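Local coordinates for protein Orf34 (Pseudomonas syringae pv. syringae, PDB 5KLP) that acetylates serine, threonine and lysine residues of proteins, host tubulin among the targets, as a plant-pathogen effector of the YopJ family that takes inositol hexakisphosphate as cofactor, at residues A249-D254 / D259-G264; Y271-M274 / R280-G283; K31-H36 / E332-L337. The protein carries 10 engineered substitutions. All coordinates share one frame; numbering follows the deposited sequence.

Contact 1 (A249-D254 / D259-G264); sequences AAFGAD and DFYKHG. With IHP (inositol hexakisphosphate), chain D.
At the outer edge of the mixed beta sheet, where strand 248-251 runs into the short, weakly bonded helical turn 252-255, Phe251, Gly252 and Ala253 receive the ring of Tyr261, which comes from the chain just ahead of Lys262 and His263 of the inositol hexakisphosphate site. The hydroxyl does most of the touching. Tyr261 OH sits over one face of the Phe251 ring, offset toward the rim and 3.4 Å from Phe251 CZ, while Gly252 CA lies 3.3 Å from the same oxygen. Glycine suits this place because a beta carbon here would run into the hydroxyl. Along its edge the tyrosine ring meets the Gly252-Ala253 peptide, and Tyr261 CE2 packs 4.0 Å from Ala253 CB, a methyl small enough for the ring to lie close to the backbone. Phe251 has CG anti to its own N (chi1 178°), which carries the ring forward to the hydroxyl. The buried OH is satisfied by a hydrogen bond with Thr180 O, next to the neighbouring strand 175-179. Beyond the tyrosine, a type I turn from Tyr261 to Gly264 presents two basic side chains to one phosphate: Lys262 NZ donates to IHP O33 at 2.7 Å, and His263 NE2 to IHP O23 at 3.0 Å, with the acceptor in the imidazole plane. A buried aromatic against the sheet edge thus adjoins the basic turn of a polyphosphate-binding pocket.

Contact 2 (Y271-M274 / R280-G283); sequences YYLM and RMAG. Engineered in segment 271-274: Tyr271 (natural residue Lys), Tyr272 (natural residue Gln).
Leu273 and Met281 form the buried half of this contact, between the C-terminal part of helix 267-274 and the irregular chain that returns past it. Their beta carbons meet at 3.9 Å, and Met281 CB also lies 3.4 Å from Leu273 O, so the selenomethionine rests on the helix backbone as much as on the leucine side chain. Bends at its second and third torsions (chi2 -68°, chi3 112°) then swing SE and CE away from Leu273, and the methyl ends over one face of the Arg280 guanidinium, offset toward the rim. Flexible, unbranched methionine suits such a turned path, whereas branched Leu273 fills the buried side, where Tyr261 and Ala253 also touch it. Beside this pair a water lies 2.9 Å from Leu273 O, one of several acceptors competing for its protons, and accepts from Met281 N at 3.1 Å, bridging the backbones where they do not bond directly. The arrangement is the late part of a helix with the following loop folded back against it: only five residues separate the segments, and Met274 CA comes within 4.4 Å of Ala282 CA. On the partly exposed side Met274, another selenomethionine, lays its end against Ala282. Its chi3 of 70° turns CE to 3.4 Å from Ala282 O and 3.9 Å from Ala282 CB, and the small alanine lets the backbones approach this closely.

Contact 3 (K31-H36 / E332-L337); sequences KPYVRH and EIKRVL. With IHP (inositol hexakisphosphate), chain D.
Tyr33 and Leu337 join helices from nearly opposite ends of the chain, 304 residues apart in sequence, at a kink in the first: the backbone N of Pro32, which has no N-H, and that of Tyr33 lack bonds to the preceding turn. Helices 21-36 and 324-340 cross at 50°, their local axes 9.6 Å apart, in a helical bundle that also includes helix 40-53. Tyr33 has the largest share of the contact. With CG anti to the carbonyl carbon (chi1 -67°), its ring reaches the neighbouring helix and crosses the aliphatic chain of Lys334, Tyr33 CE2 lying 3.6 Å from Lys334 CG. Extended lysine suits this partly exposed margin: its methylenes CG and CE touch the ring at CE2, while NZ makes a weak, long ion pair with Asp29. Nearer the backbone, Leu337 CD1 reaches Tyr33 CB at 3.7 Å and Val34 CG2 at 4.2 Å, so one methyl of the buried leucine touches two successive residues.

The other side of helix 324-340 faces the inositol hexakisphosphate. From there Arg335, extended from CG to NE, sends its guanidinium to a phosphate. Its charge is also countered by Glu76 and by Glu332, whose OE2 lies well out of the guanidinium plane. Arg335 NH1 donates to IHP O22 at 2.9 Å (N-H...O angle 157°), and NH2 reaches the same oxygen at 3.2 Å.

Overall arrangement
Contacts 1 and 2 adjoin, their centres 11 Å apart, and follow one another along the chain. Arg280 NH1 of contact 2 probably hydrogen-bonds to Ala253 O of contact 1 at 2.6 Å, and Tyr261 CD1 packs 3.5 Å from Leu273 CD1. Contact 3 closes a loop of chain that encloses both. Its centre is about 29 Å from that of contact 1, yet the two are linked through inositol hexakisphosphate: 259-264 supplies Lys262 and His263, and 332-337 supplies Arg335, to different phosphates. Contact 2 stands back from the ligand, the Met281 side chain about 13 Å away, while Leu273 is about 8 Å from the CoA-binding Ser266, side chain to side chain.

Contact 1 (A249-D254 / D259-G264)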
loop_
_atom_site.group_PDB
_atom_site.type_symbol
_atom_site.label_atom_id
_atom_site.label_comp_id
_atom_site.label_asym_id
_atom_site.label_seq_id
_atom_site.Cartn_x
_atom_site.Cartn_y
_atom_site.Cartn_z
ATOM N N ALA A 249 -2.017 6.056 15.006
ATOM C CA ALA A 249 -2.801 5.884 13.802
ATOM C C ALA A 249 -3.255 7.232 13.257
ATOM O O ALA A 249 -3.517 8.170 14.013
ATOM C CB ALA A 249 -4.001 4.979 14.084
ATOM N N ALA A 250 -3.367 7.317 11.939
ATOM C CA ALA A 250 -3.858 8.524 11.296
ATOM C C ALA A 250 -4.438 8.185 9.941
ATOM O O ALA A 250 -4.212 7.095 9.397
ATOM C CB ALA A 250 -2.749 9.560 11.151
ATOM N N PHE A 251 -5.206 9.123 9.408
ATOM C CA PHE A 251 -5.775 8.971 8.084
ATOM C C PHE A 251 -4.756 9.395 7.046
ATOM O O PHE A 251 -4.049 10.395 7.236
ATOM C CB PHE A 251 -7.060 9.783 7.960
ATOM C CG PHE A 251 -7.681 9.702 6.606
ATOM C CD1 PHE A 251 -8.190 8.505 6.144
ATOM C CD2 PHE A 251 -7.770 10.826 5.803
ATOM C CE1 PHE A 251 -8.773 8.428 4.896
ATOM C CE2 PHE A 251 -8.356 10.755 4.547
ATOM C CZ PHE A 251 -8.850 9.553 4.097
ATOM N N GLY A 252 -4.675 8.626 5.964
ATOM C CA GLY A 252 -3.652 8.813 4.944
ATOM C C GLY A 252 -3.493 10.230 4.407
ATOM O O GLY A 252 -2.377 10.743 4.350
ATOM N N ALA A 253 -4.601 10.867 4.027
ATOM C CA ALA A 253 -4.543 12.200 3.426
ATOM C C ALA A 253 -3.959 13.249 4.366
ATOM O O ALA A 253 -3.435 14.262 3.906
ATOM C CB ALA A 253 -5.924 12.639 2.966
ATOM N N ASP A 254 -4.038 13.010 5.673
ATOM C CA ASP A 254 -3.519 13.970 6.646
ATOM C C ASP A 254 -1.999 13.969 6.751
ATOM O O ASP A 254 -1.413 14.996 7.073
ATOM C CB ASP A 254 -4.122 13.714 8.032
ATOM C CG ASP A 254 -5.576 14.141 8.117
ATOM O OD1 ASP A 254 -5.948 15.109 7.421
ATOM O OD2 ASP A 254 -6.351 13.512 8.861
ATOM N N ASP A 259 0.363 11.116 -3.780
ATOM C CA ASP A 259 0.834 9.877 -4.419
ATOM C C ASP A 259 0.021 8.675 -3.985
ATOM O O ASP A 259 -0.282 7.788 -4.784
ATOM C CB ASP A 259 2.293 9.609 -4.034
ATOM C CG ASP A 259 3.230 10.712 -4.473
ATOM O OD1 ASP A 259 2.965 11.898 -4.136
ATOM O OD2 ASP A 259 4.262 10.381 -5.087
ATOM N N PHE A 260 -0.329 8.649 -2.701
ATOM C CA PHE A 260 -0.949 7.460 -2.114
ATOM C C PHE A 260 -2.430 7.342 -2.448
ATOM O O PHE A 260 -3.085 6.377 -2.057
ATOM C CB PHE A 260 -0.702 7.462 -0.593
ATOM C CG PHE A 260 0.731 7.158 -0.243
ATOM C CD1 PHE A 260 1.700 8.154 -0.305
ATOM C CD2 PHE A 260 1.125 5.844 0.065
ATOM C CE1 PHE A 260 3.033 7.864 -0.022
ATOM C CE2 PHE A 260 2.447 5.547 0.352
ATOM C CZ PHE A 260 3.410 6.561 0.307
ATOM N N TYR A 261 -2.956 8.296 -3.214
ATOM C CA TYR A 261 -4.367 8.251 -3.577
ATOM C C TYR A 261 -4.596 8.141 -5.077
ATOM O O TYR A 261 -5.735 8.089 -5.529
ATOM C CB TYR A 261 -5.106 9.476 -2.993
ATOM C CG TYR A 261 -5.351 9.282 -1.515
ATOM C CD1 TYR A 261 -6.440 8.538 -1.072
ATOM C CD2 TYR A 261 -4.443 9.751 -0.566
ATOM C CE1 TYR A 261 -6.650 8.305 0.273
ATOM C CE2 TYR A 261 -4.646 9.529 0.790
ATOM C CZ TYR A 261 -5.755 8.812 1.201
ATOM O OH TYR A 261 -5.965 8.564 2.534
ATOM N N LYS A 262 -3.514 8.074 -5.845
ATOM C CA LYS A 262 -3.614 7.991 -7.297
ATOM C C LYS A 262 -4.394 6.765 -7.811
ATOM O O LYS A 262 -5.013 6.820 -8.879
ATOM C CB LYS A 262 -2.205 7.987 -7.915
ATOM C CG LYS A 262 -1.489 9.313 -7.862
ATOM C CD LYS A 262 -0.169 9.268 -8.610
ATOM C CE LYS A 262 -0.380 9.252 -10.134
ATOM N NZ LYS A 262 0.915 9.359 -10.883
ATOM N N HIS A 263 -4.353 5.659 -7.070
ATOM C CA HIS A 263 -5.051 4.438 -7.496
ATOM C C HIS A 263 -6.328 4.182 -6.709
ATOM O O HIS A 263 -6.872 3.075 -6.743
ATOM C CB HIS A 263 -4.106 3.239 -7.378
ATOM C CG HIS A 263 -2.885 3.387 -8.223
ATOM N ND1 HIS A 263 -2.941 3.423 -9.599
ATOM C CD2 HIS A 263 -1.589 3.596 -7.892
ATOM C CE1 HIS A 263 -1.728 3.610 -10.083
ATOM N NE2 HIS A 263 -0.889 3.719 -9.068
ATOM N N GLY A 264 -6.795 5.214 -6.010
ATOM C CA GLY A 264 -8.034 5.148 -5.263
ATOM C C GLY A 264 -9.176 4.765 -6.186
ATOM O O GLY A 264 -9.316 5.311 -7.282
HETATM C C1 IHP D . 5.994 5.369 -13.733
HETATM C C2 IHP D . 4.844 5.030 -12.680
HETATM C C3 IHP D . 3.315 5.280 -12.976
HETATM C C4 IHP D . 3.036 6.002 -14.376
HETATM C C5 IHP D . 4.170 6.776 -15.022
HETATM C C6 IHP D . 5.327 5.790 -15.102
HETATM O O11 IHP D . 6.866 6.229 -13.272
HETATM P P1 IHP D . 8.541 6.106 -13.061
HETATM O O21 IHP D . 8.952 6.798 -11.763
HETATM O O31 IHP D . 9.262 6.797 -14.223
HETATM O O41 IHP D . 9.070 4.683 -12.996
HETATM O O12 IHP D . 5.153 5.427 -11.398
HETATM P P2 IHP D . 5.334 4.216 -10.244
HETATM O O22 IHP D . 6.471 3.261 -10.666
HETATM O O32 IHP D . 5.625 4.725 -8.828
HETATM O O42 IHP D . 4.052 3.348 -10.236
HETATM O O13 IHP D . 2.880 5.976 -12.002
HETATM P P3 IHP D . 1.723 5.782 -10.793
HETATM O O23 IHP D . 1.875 4.614 -9.818
HETATM O O33 IHP D . 2.109 7.079 -10.084
HETATM O O43 IHP D . 0.283 5.830 -11.293
HETATM O O14 IHP D . 1.938 6.770 -14.330
HETATM P P4 IHP D . 0.490 6.276 -14.866
HETATM O O24 IHP D . -0.202 5.358 -13.856
HETATM O O34 IHP D . -0.437 7.462 -15.201
HETATM O O44 IHP D . 0.642 5.470 -16.169
HETATM O O15 IHP D . 4.440 7.987 -14.509
HETATM P P5 IHP D . 4.167 9.446 -15.348
HETATM O O25 IHP D . 3.299 9.205 -16.588
HETATM O O35 IHP D . 3.420 10.469 -14.448
HETATM O O45 IHP D . 5.469 10.101 -15.820
HETATM O O16 IHP D . 6.250 6.220 -15.959
HETATM P P6 IHP D . 7.143 5.258 -16.934
HETATM O O26 IHP D . 6.304 4.084 -17.434
HETATM O O36 IHP D . 7.680 6.035 -18.150
HETATM O O46 IHP D . 8.360 4.703 -16.185
#

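Contact 2 (Y271-M274 / R280-G283)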
loop_
_atom_site.group_PDB
_atom_site.type_symbol
_atom_site.label_atom_id
_atom_site.label_comp_id
_atom_site.label_asym_id
_atom_site.label_seq_id
_atom_site.Cartn_x
_atom_site.Cartn_y
_atom_site.Cartn_z
ATOM N N TYR A 271 -13.012 13.461 -5.141
ATOM C CA TYR A 271 -13.672 14.756 -5.100
ATOM C C TYR A 271 -13.520 15.413 -3.723
ATOM O O TYR A 271 -13.114 16.574 -3.632
ATOM C CB TYR A 271 -15.154 14.616 -5.484
ATOM C CG TYR A 271 -15.966 15.864 -5.229
ATOM C CD1 TYR A 271 -15.982 16.906 -6.146
ATOM C CD2 TYR A 271 -16.723 15.996 -4.073
ATOM C CE1 TYR A 271 -16.713 18.049 -5.913
ATOM C CE2 TYR A 271 -17.462 17.140 -3.838
ATOM C CZ TYR A 271 -17.449 18.162 -4.767
ATOM O OH TYR A 271 -18.178 19.306 -4.542
ATOM N N TYR A 272 -13.836 14.683 -2.653
ATOM C CA TYR A 272 -13.761 15.262 -1.307
ATOM C C TYR A 272 -12.322 15.536 -0.847
ATOM O O TYR A 272 -12.071 16.500 -0.127
ATOM C CB TYR A 272 -14.483 14.364 -0.293
ATOM C CG TYR A 272 -15.971 14.284 -0.578
ATOM C CD1 TYR A 272 -16.770 15.405 -0.460
ATOM C CD2 TYR A 272 -16.563 13.096 -0.988
ATOM C CE1 TYR A 272 -18.122 15.358 -0.747
ATOM C CE2 TYR A 272 -17.920 13.036 -1.277
ATOM C CZ TYR A 272 -18.693 14.170 -1.149
ATOM O OH TYR A 272 -20.038 14.124 -1.426
ATOM N N LEU A 273 -11.382 14.697 -1.260
ATOM C CA LEU A 273 -9.986 14.925 -0.912
ATOM C C LEU A 273 -9.493 16.253 -1.494
ATOM O O LEU A 273 -8.788 17.006 -0.826
ATOM C CB LEU A 273 -9.119 13.763 -1.401
ATOM C CG LEU A 273 -9.326 12.472 -0.601
ATOM C CD1 LEU A 273 -8.421 11.382 -1.112
ATOM C CD2 LEU A 273 -9.051 12.750 0.858
HETATM N N MSE A 274 -9.878 16.539 -2.737
HETATM C CA MSE A 274 -9.495 17.796 -3.388
HETATM C C MSE A 274 -10.157 19.024 -2.780
HETATM O O MSE A 274 -9.752 20.153 -3.050
HETATM C CB MSE A 274 -9.825 17.752 -4.876
HETATM C CG MSE A 274 -8.942 16.821 -5.672
HETATM SE SE MSE A 274 -9.081 17.235 -7.583
HETATM C CE MSE A 274 -8.161 18.966 -7.576
ATOM N N ARG A 280 -3.638 19.922 -0.008
ATOM C CA ARG A 280 -2.551 18.967 -0.206
ATOM C C ARG A 280 -2.895 17.854 -1.186
ATOM O O ARG A 280 -2.001 17.264 -1.798
ATOM C CB ARG A 280 -2.123 18.378 1.138
ATOM C CG ARG A 280 -1.168 19.298 1.915
ATOM C CD ARG A 280 -0.792 18.743 3.284
ATOM N NE ARG A 280 -0.402 17.338 3.227
ATOM C CZ ARG A 280 -1.184 16.339 3.622
ATOM N NH1 ARG A 280 -2.392 16.601 4.110
ATOM N NH2 ARG A 280 -0.762 15.085 3.535
HETATM N N MSE A 281 -4.182 17.574 -1.358
HETATM C CA MSE A 281 -4.607 16.514 -2.267
HETATM C C MSE A 281 -5.044 17.070 -3.621
HETATM O O MSE A 281 -5.531 16.324 -4.470
HETATM C CB MSE A 281 -5.755 15.712 -1.654
HETATM C CG MSE A 281 -5.440 15.037 -0.330
HETATM SE SE MSE A 281 -4.124 13.596 -0.540
HETATM C CE MSE A 281 -2.636 14.443 0.425
ATOM N N ALA A 282 -4.868 18.371 -3.823
ATOM C CA ALA A 282 -5.524 19.057 -4.935
ATOM C C ALA A 282 -4.587 19.450 -6.077
ATOM O O ALA A 282 -5.014 20.092 -7.035
ATOM C CB ALA A 282 -6.248 20.298 -4.416
ATOM N N GLY A 283 -3.309 19.103 -5.965
ATOM C CA GLY A 283 -2.346 19.484 -6.982
ATOM C C GLY A 283 -2.196 18.473 -8.102
ATOM O O GLY A 283 -2.989 17.545 -8.233
HETATM O O HOH W 1 -6.862 19.122 -0.960
#

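Contact 3 (K31-H36 / E332-L337)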
loop_
_atom_site.group_PDB
_atom_site.type_symbol
_atom_site.label_atom_id
_atom_site.label_comp_id
_atom_site.label_asym_id
_atom_site.label_seq_id
_atom_site.Cartn_x
_atom_site.Cartn_y
_atom_site.Cartn_z
ATOM N N LYS A 31 0.396 -6.543 -23.759
ATOM C CA LYS A 31 -0.000 -7.692 -24.563
ATOM C C LYS A 31 1.124 -8.436 -25.311
ATOM O O LYS A 31 1.206 -9.661 -25.207
ATOM C CB LYS A 31 -1.075 -7.251 -25.558
ATOM C CG LYS A 31 -1.842 -8.390 -26.179
ATOM C CD LYS A 31 -3.221 -7.928 -26.592
ATOM C CE LYS A 31 -3.925 -7.258 -25.433
ATOM N NZ LYS A 31 -5.231 -6.686 -25.867
ATOM N N PRO A 32 1.992 -7.721 -26.056
ATOM C CA PRO A 32 3.045 -8.471 -26.760
ATOM C C PRO A 32 3.998 -9.195 -25.809
ATOM O O PRO A 32 4.487 -10.270 -26.148
ATOM C CB PRO A 32 3.782 -7.389 -27.568
ATOM C CG PRO A 32 3.480 -6.129 -26.878
ATOM C CD PRO A 32 2.096 -6.276 -26.319
ATOM N N TYR A 33 4.267 -8.614 -24.644
ATOM C CA TYR A 33 5.140 -9.281 -23.684
ATOM C C TYR A 33 4.508 -10.575 -23.206
ATOM O O TYR A 33 5.185 -11.600 -23.087
ATOM C CB TYR A 33 5.430 -8.394 -22.479
ATOM C CG TYR A 33 6.250 -7.157 -22.763
ATOM C CD1 TYR A 33 7.639 -7.231 -22.881
ATOM C CD2 TYR A 33 5.646 -5.911 -22.881
ATOM C CE1 TYR A 33 8.396 -6.100 -23.119
ATOM C CE2 TYR A 33 6.397 -4.773 -23.120
ATOM C CZ TYR A 33 7.768 -4.875 -23.239
ATOM O OH TYR A 33 8.512 -3.744 -23.479
ATOM N N VAL A 34 3.203 -10.527 -22.952
ATOM C CA VAL A 34 2.479 -11.704 -22.500
ATOM C C VAL A 34 2.490 -12.764 -23.604
ATOM O O VAL A 34 2.623 -13.957 -23.335
ATOM C CB VAL A 34 1.029 -11.359 -22.100
ATOM C CG1 VAL A 34 0.218 -12.619 -21.856
ATOM C CG2 VAL A 34 1.013 -10.472 -20.864
ATOM N N ARG A 35 2.385 -12.320 -24.851
ATOM C CA ARG A 35 2.400 -13.243 -25.966
ATOM C C ARG A 35 3.738 -13.963 -26.075
ATOM O O ARG A 35 3.778 -15.150 -26.345
ATOM C CB ARG A 35 2.108 -12.505 -27.273
ATOM C CG ARG A 35 0.707 -12.706 -27.809
ATOM C CD ARG A 35 0.560 -12.125 -29.216
ATOM N NE ARG A 35 0.230 -10.702 -29.173
ATOM C CZ ARG A 35 1.029 -9.733 -29.604
ATOM N NH1 ARG A 35 2.209 -10.030 -30.134
ATOM N NH2 ARG A 35 0.639 -8.467 -29.521
ATOM N N HIS A 36 4.826 -13.271 -25.762
ATOM C CA HIS A 36 6.143 -13.885 -25.869
ATOM C C HIS A 36 6.543 -14.620 -24.591
ATOM O O HIS A 36 7.509 -15.375 -24.586
ATOM C CB HIS A 36 7.208 -12.830 -26.194
ATOM C CG HIS A 36 7.112 -12.278 -27.580
ATOM N ND1 HIS A 36 6.906 -10.939 -27.833
ATOM C CD2 HIS A 36 7.137 -12.889 -28.790
ATOM C CE1 HIS A 36 6.846 -10.744 -29.138
ATOM N NE2 HIS A 36 6.978 -11.911 -29.741
ATOM N N GLU A 332 3.418 -3.361 -13.752
ATOM C CA GLU A 332 4.389 -4.167 -13.018
ATOM C C GLU A 332 4.760 -5.454 -13.764
ATOM O O GLU A 332 5.921 -5.839 -13.806
ATOM C CB GLU A 332 3.853 -4.495 -11.635
ATOM C CG GLU A 332 3.697 -3.249 -10.790
ATOM C CD GLU A 332 4.963 -2.417 -10.802
ATOM O OE1 GLU A 332 5.913 -2.799 -10.077
ATOM O OE2 GLU A 332 5.015 -1.400 -11.538
ATOM N N ILE A 333 3.764 -6.109 -14.345
ATOM C CA ILE A 333 4.008 -7.341 -15.100
ATOM C C ILE A 333 4.875 -7.032 -16.311
ATOM O O ILE A 333 5.859 -7.738 -16.592
ATOM C CB ILE A 333 2.684 -7.988 -15.517
ATOM C CG1 ILE A 333 1.896 -8.377 -14.263
ATOM C CG2 ILE A 333 2.921 -9.199 -16.419
ATOM C CD1 ILE A 333 0.526 -8.917 -14.544
ATOM N N LYS A 334 4.545 -5.935 -16.987
ATOM C CA LYS A 334 5.364 -5.446 -18.093
ATOM C C LYS A 334 6.819 -5.219 -17.652
ATOM O O LYS A 334 7.753 -5.635 -18.329
ATOM C CB LYS A 334 4.776 -4.148 -18.653
ATOM C CG LYS A 334 5.501 -3.593 -19.876
ATOM C CD LYS A 334 5.084 -2.146 -20.131
ATOM C CE LYS A 334 5.925 -1.497 -21.222
ATOM N NZ LYS A 334 5.342 -0.201 -21.685
ATOM N N ARG A 335 7.018 -4.580 -16.509
ATOM C CA ARG A 335 8.377 -4.368 -16.031
ATOM C C ARG A 335 9.101 -5.699 -15.796
ATOM O O ARG A 335 10.282 -5.832 -16.108
ATOM C CB ARG A 335 8.362 -3.517 -14.773
ATOM C CG ARG A 335 8.117 -2.047 -15.081
ATOM C CD ARG A 335 7.871 -1.234 -13.804
ATOM N NE ARG A 335 7.573 0.149 -14.143
ATOM C CZ ARG A 335 7.259 1.085 -13.253
ATOM N NH1 ARG A 335 7.225 0.789 -11.961
ATOM N NH2 ARG A 335 6.991 2.316 -13.664
ATOM N N VAL A 336 8.390 -6.683 -15.252
ATOM C CA VAL A 336 9.000 -7.994 -15.037
ATOM C C VAL A 336 9.348 -8.665 -16.368
ATOM O O VAL A 336 10.483 -9.118 -16.566
ATOM C CB VAL A 336 8.086 -8.912 -14.231
ATOM C CG1 VAL A 336 8.677 -10.315 -14.182
ATOM C CG2 VAL A 336 7.922 -8.363 -12.827
ATOM N N LEU A 337 8.392 -8.687 -17.294
ATOM C CA LEU A 337 8.595 -9.383 -18.564
ATOM C C LEU A 337 9.642 -8.673 -19.412
ATOM O O LEU A 337 10.361 -9.311 -20.196
ATOM C CB LEU A 337 7.278 -9.523 -19.333
ATOM C CG LEU A 337 6.286 -10.496 -18.693
ATOM C CD1 LEU A 337 4.993 -10.574 -19.503
ATOM C CD2 LEU A 337 6.918 -11.886 -18.531
HETATM C C1 IHP D . 5.994 5.369 -13.733
HETATM C C2 IHP D . 4.844 5.030 -12.680
HETATM C C3 IHP D . 3.315 5.280 -12.976
HETATM C C4 IHP D . 3.036 6.002 -14.376
HETATM C C5 IHP D . 4.170 6.776 -15.022
HETATM C C6 IHP D . 5.327 5.790 -15.102
HETATM O O11 IHP D . 6.866 6.229 -13.272
HETATM P P1 IHP D . 8.541 6.106 -13.061
HETATM O O21 IHP D . 8.952 6.798 -11.763
HETATM O O31 IHP D . 9.262 6.797 -14.223
HETATM O O41 IHP D . 9.070 4.683 -12.996
HETATM O O12 IHP D . 5.153 5.427 -11.398
HETATM P P2 IHP D . 5.334 4.216 -10.244
HETATM O O22 IHP D . 6.471 3.261 -10.666
HETATM O O32 IHP D . 5.625 4.725 -8.828
HETATM O O42 IHP D . 4.052 3.348 -10.236
HETATM O O13 IHP D . 2.880 5.976 -12.002
HETATM P P3 IHP D . 1.723 5.782 -10.793
HETATM O O23 IHP D . 1.875 4.614 -9.818
HETATM O O33 IHP D . 2.109 7.079 -10.084
HETATM O O43 IHP D . 0.283 5.830 -11.293
HETATM O O14 IHP D . 1.938 6.770 -14.330
HETATM P P4 IHP D . 0.490 6.276 -14.866
HETATM O O24 IHP D . -0.202 5.358 -13.856
HETATM O O34 IHP D . -0.437 7.462 -15.201
HETATM O O44 IHP D . 0.642 5.470 -16.169
HETATM O O15 IHP D . 4.440 7.987 -14.509
HETATM P P5 IHP D . 4.167 9.446 -15.348
HETATM O O25 IHP D . 3.299 9.205 -16.588
HETATM O O35 IHP D . 3.420 10.469 -14.448
HETATM O O45 IHP D . 5.469 10.101 -15.820
HETATM O O16 IHP D . 6.250 6.220 -15.959
HETATM P P6 IHP D . 7.143 5.258 -16.934
HETATM O O26 IHP D . 6.304 4.084 -17.434
HETATM O O36 IHP D . 7.680 6.035 -18.150
HETATM O O46 IHP D . 8.360 4.703 -16.185
#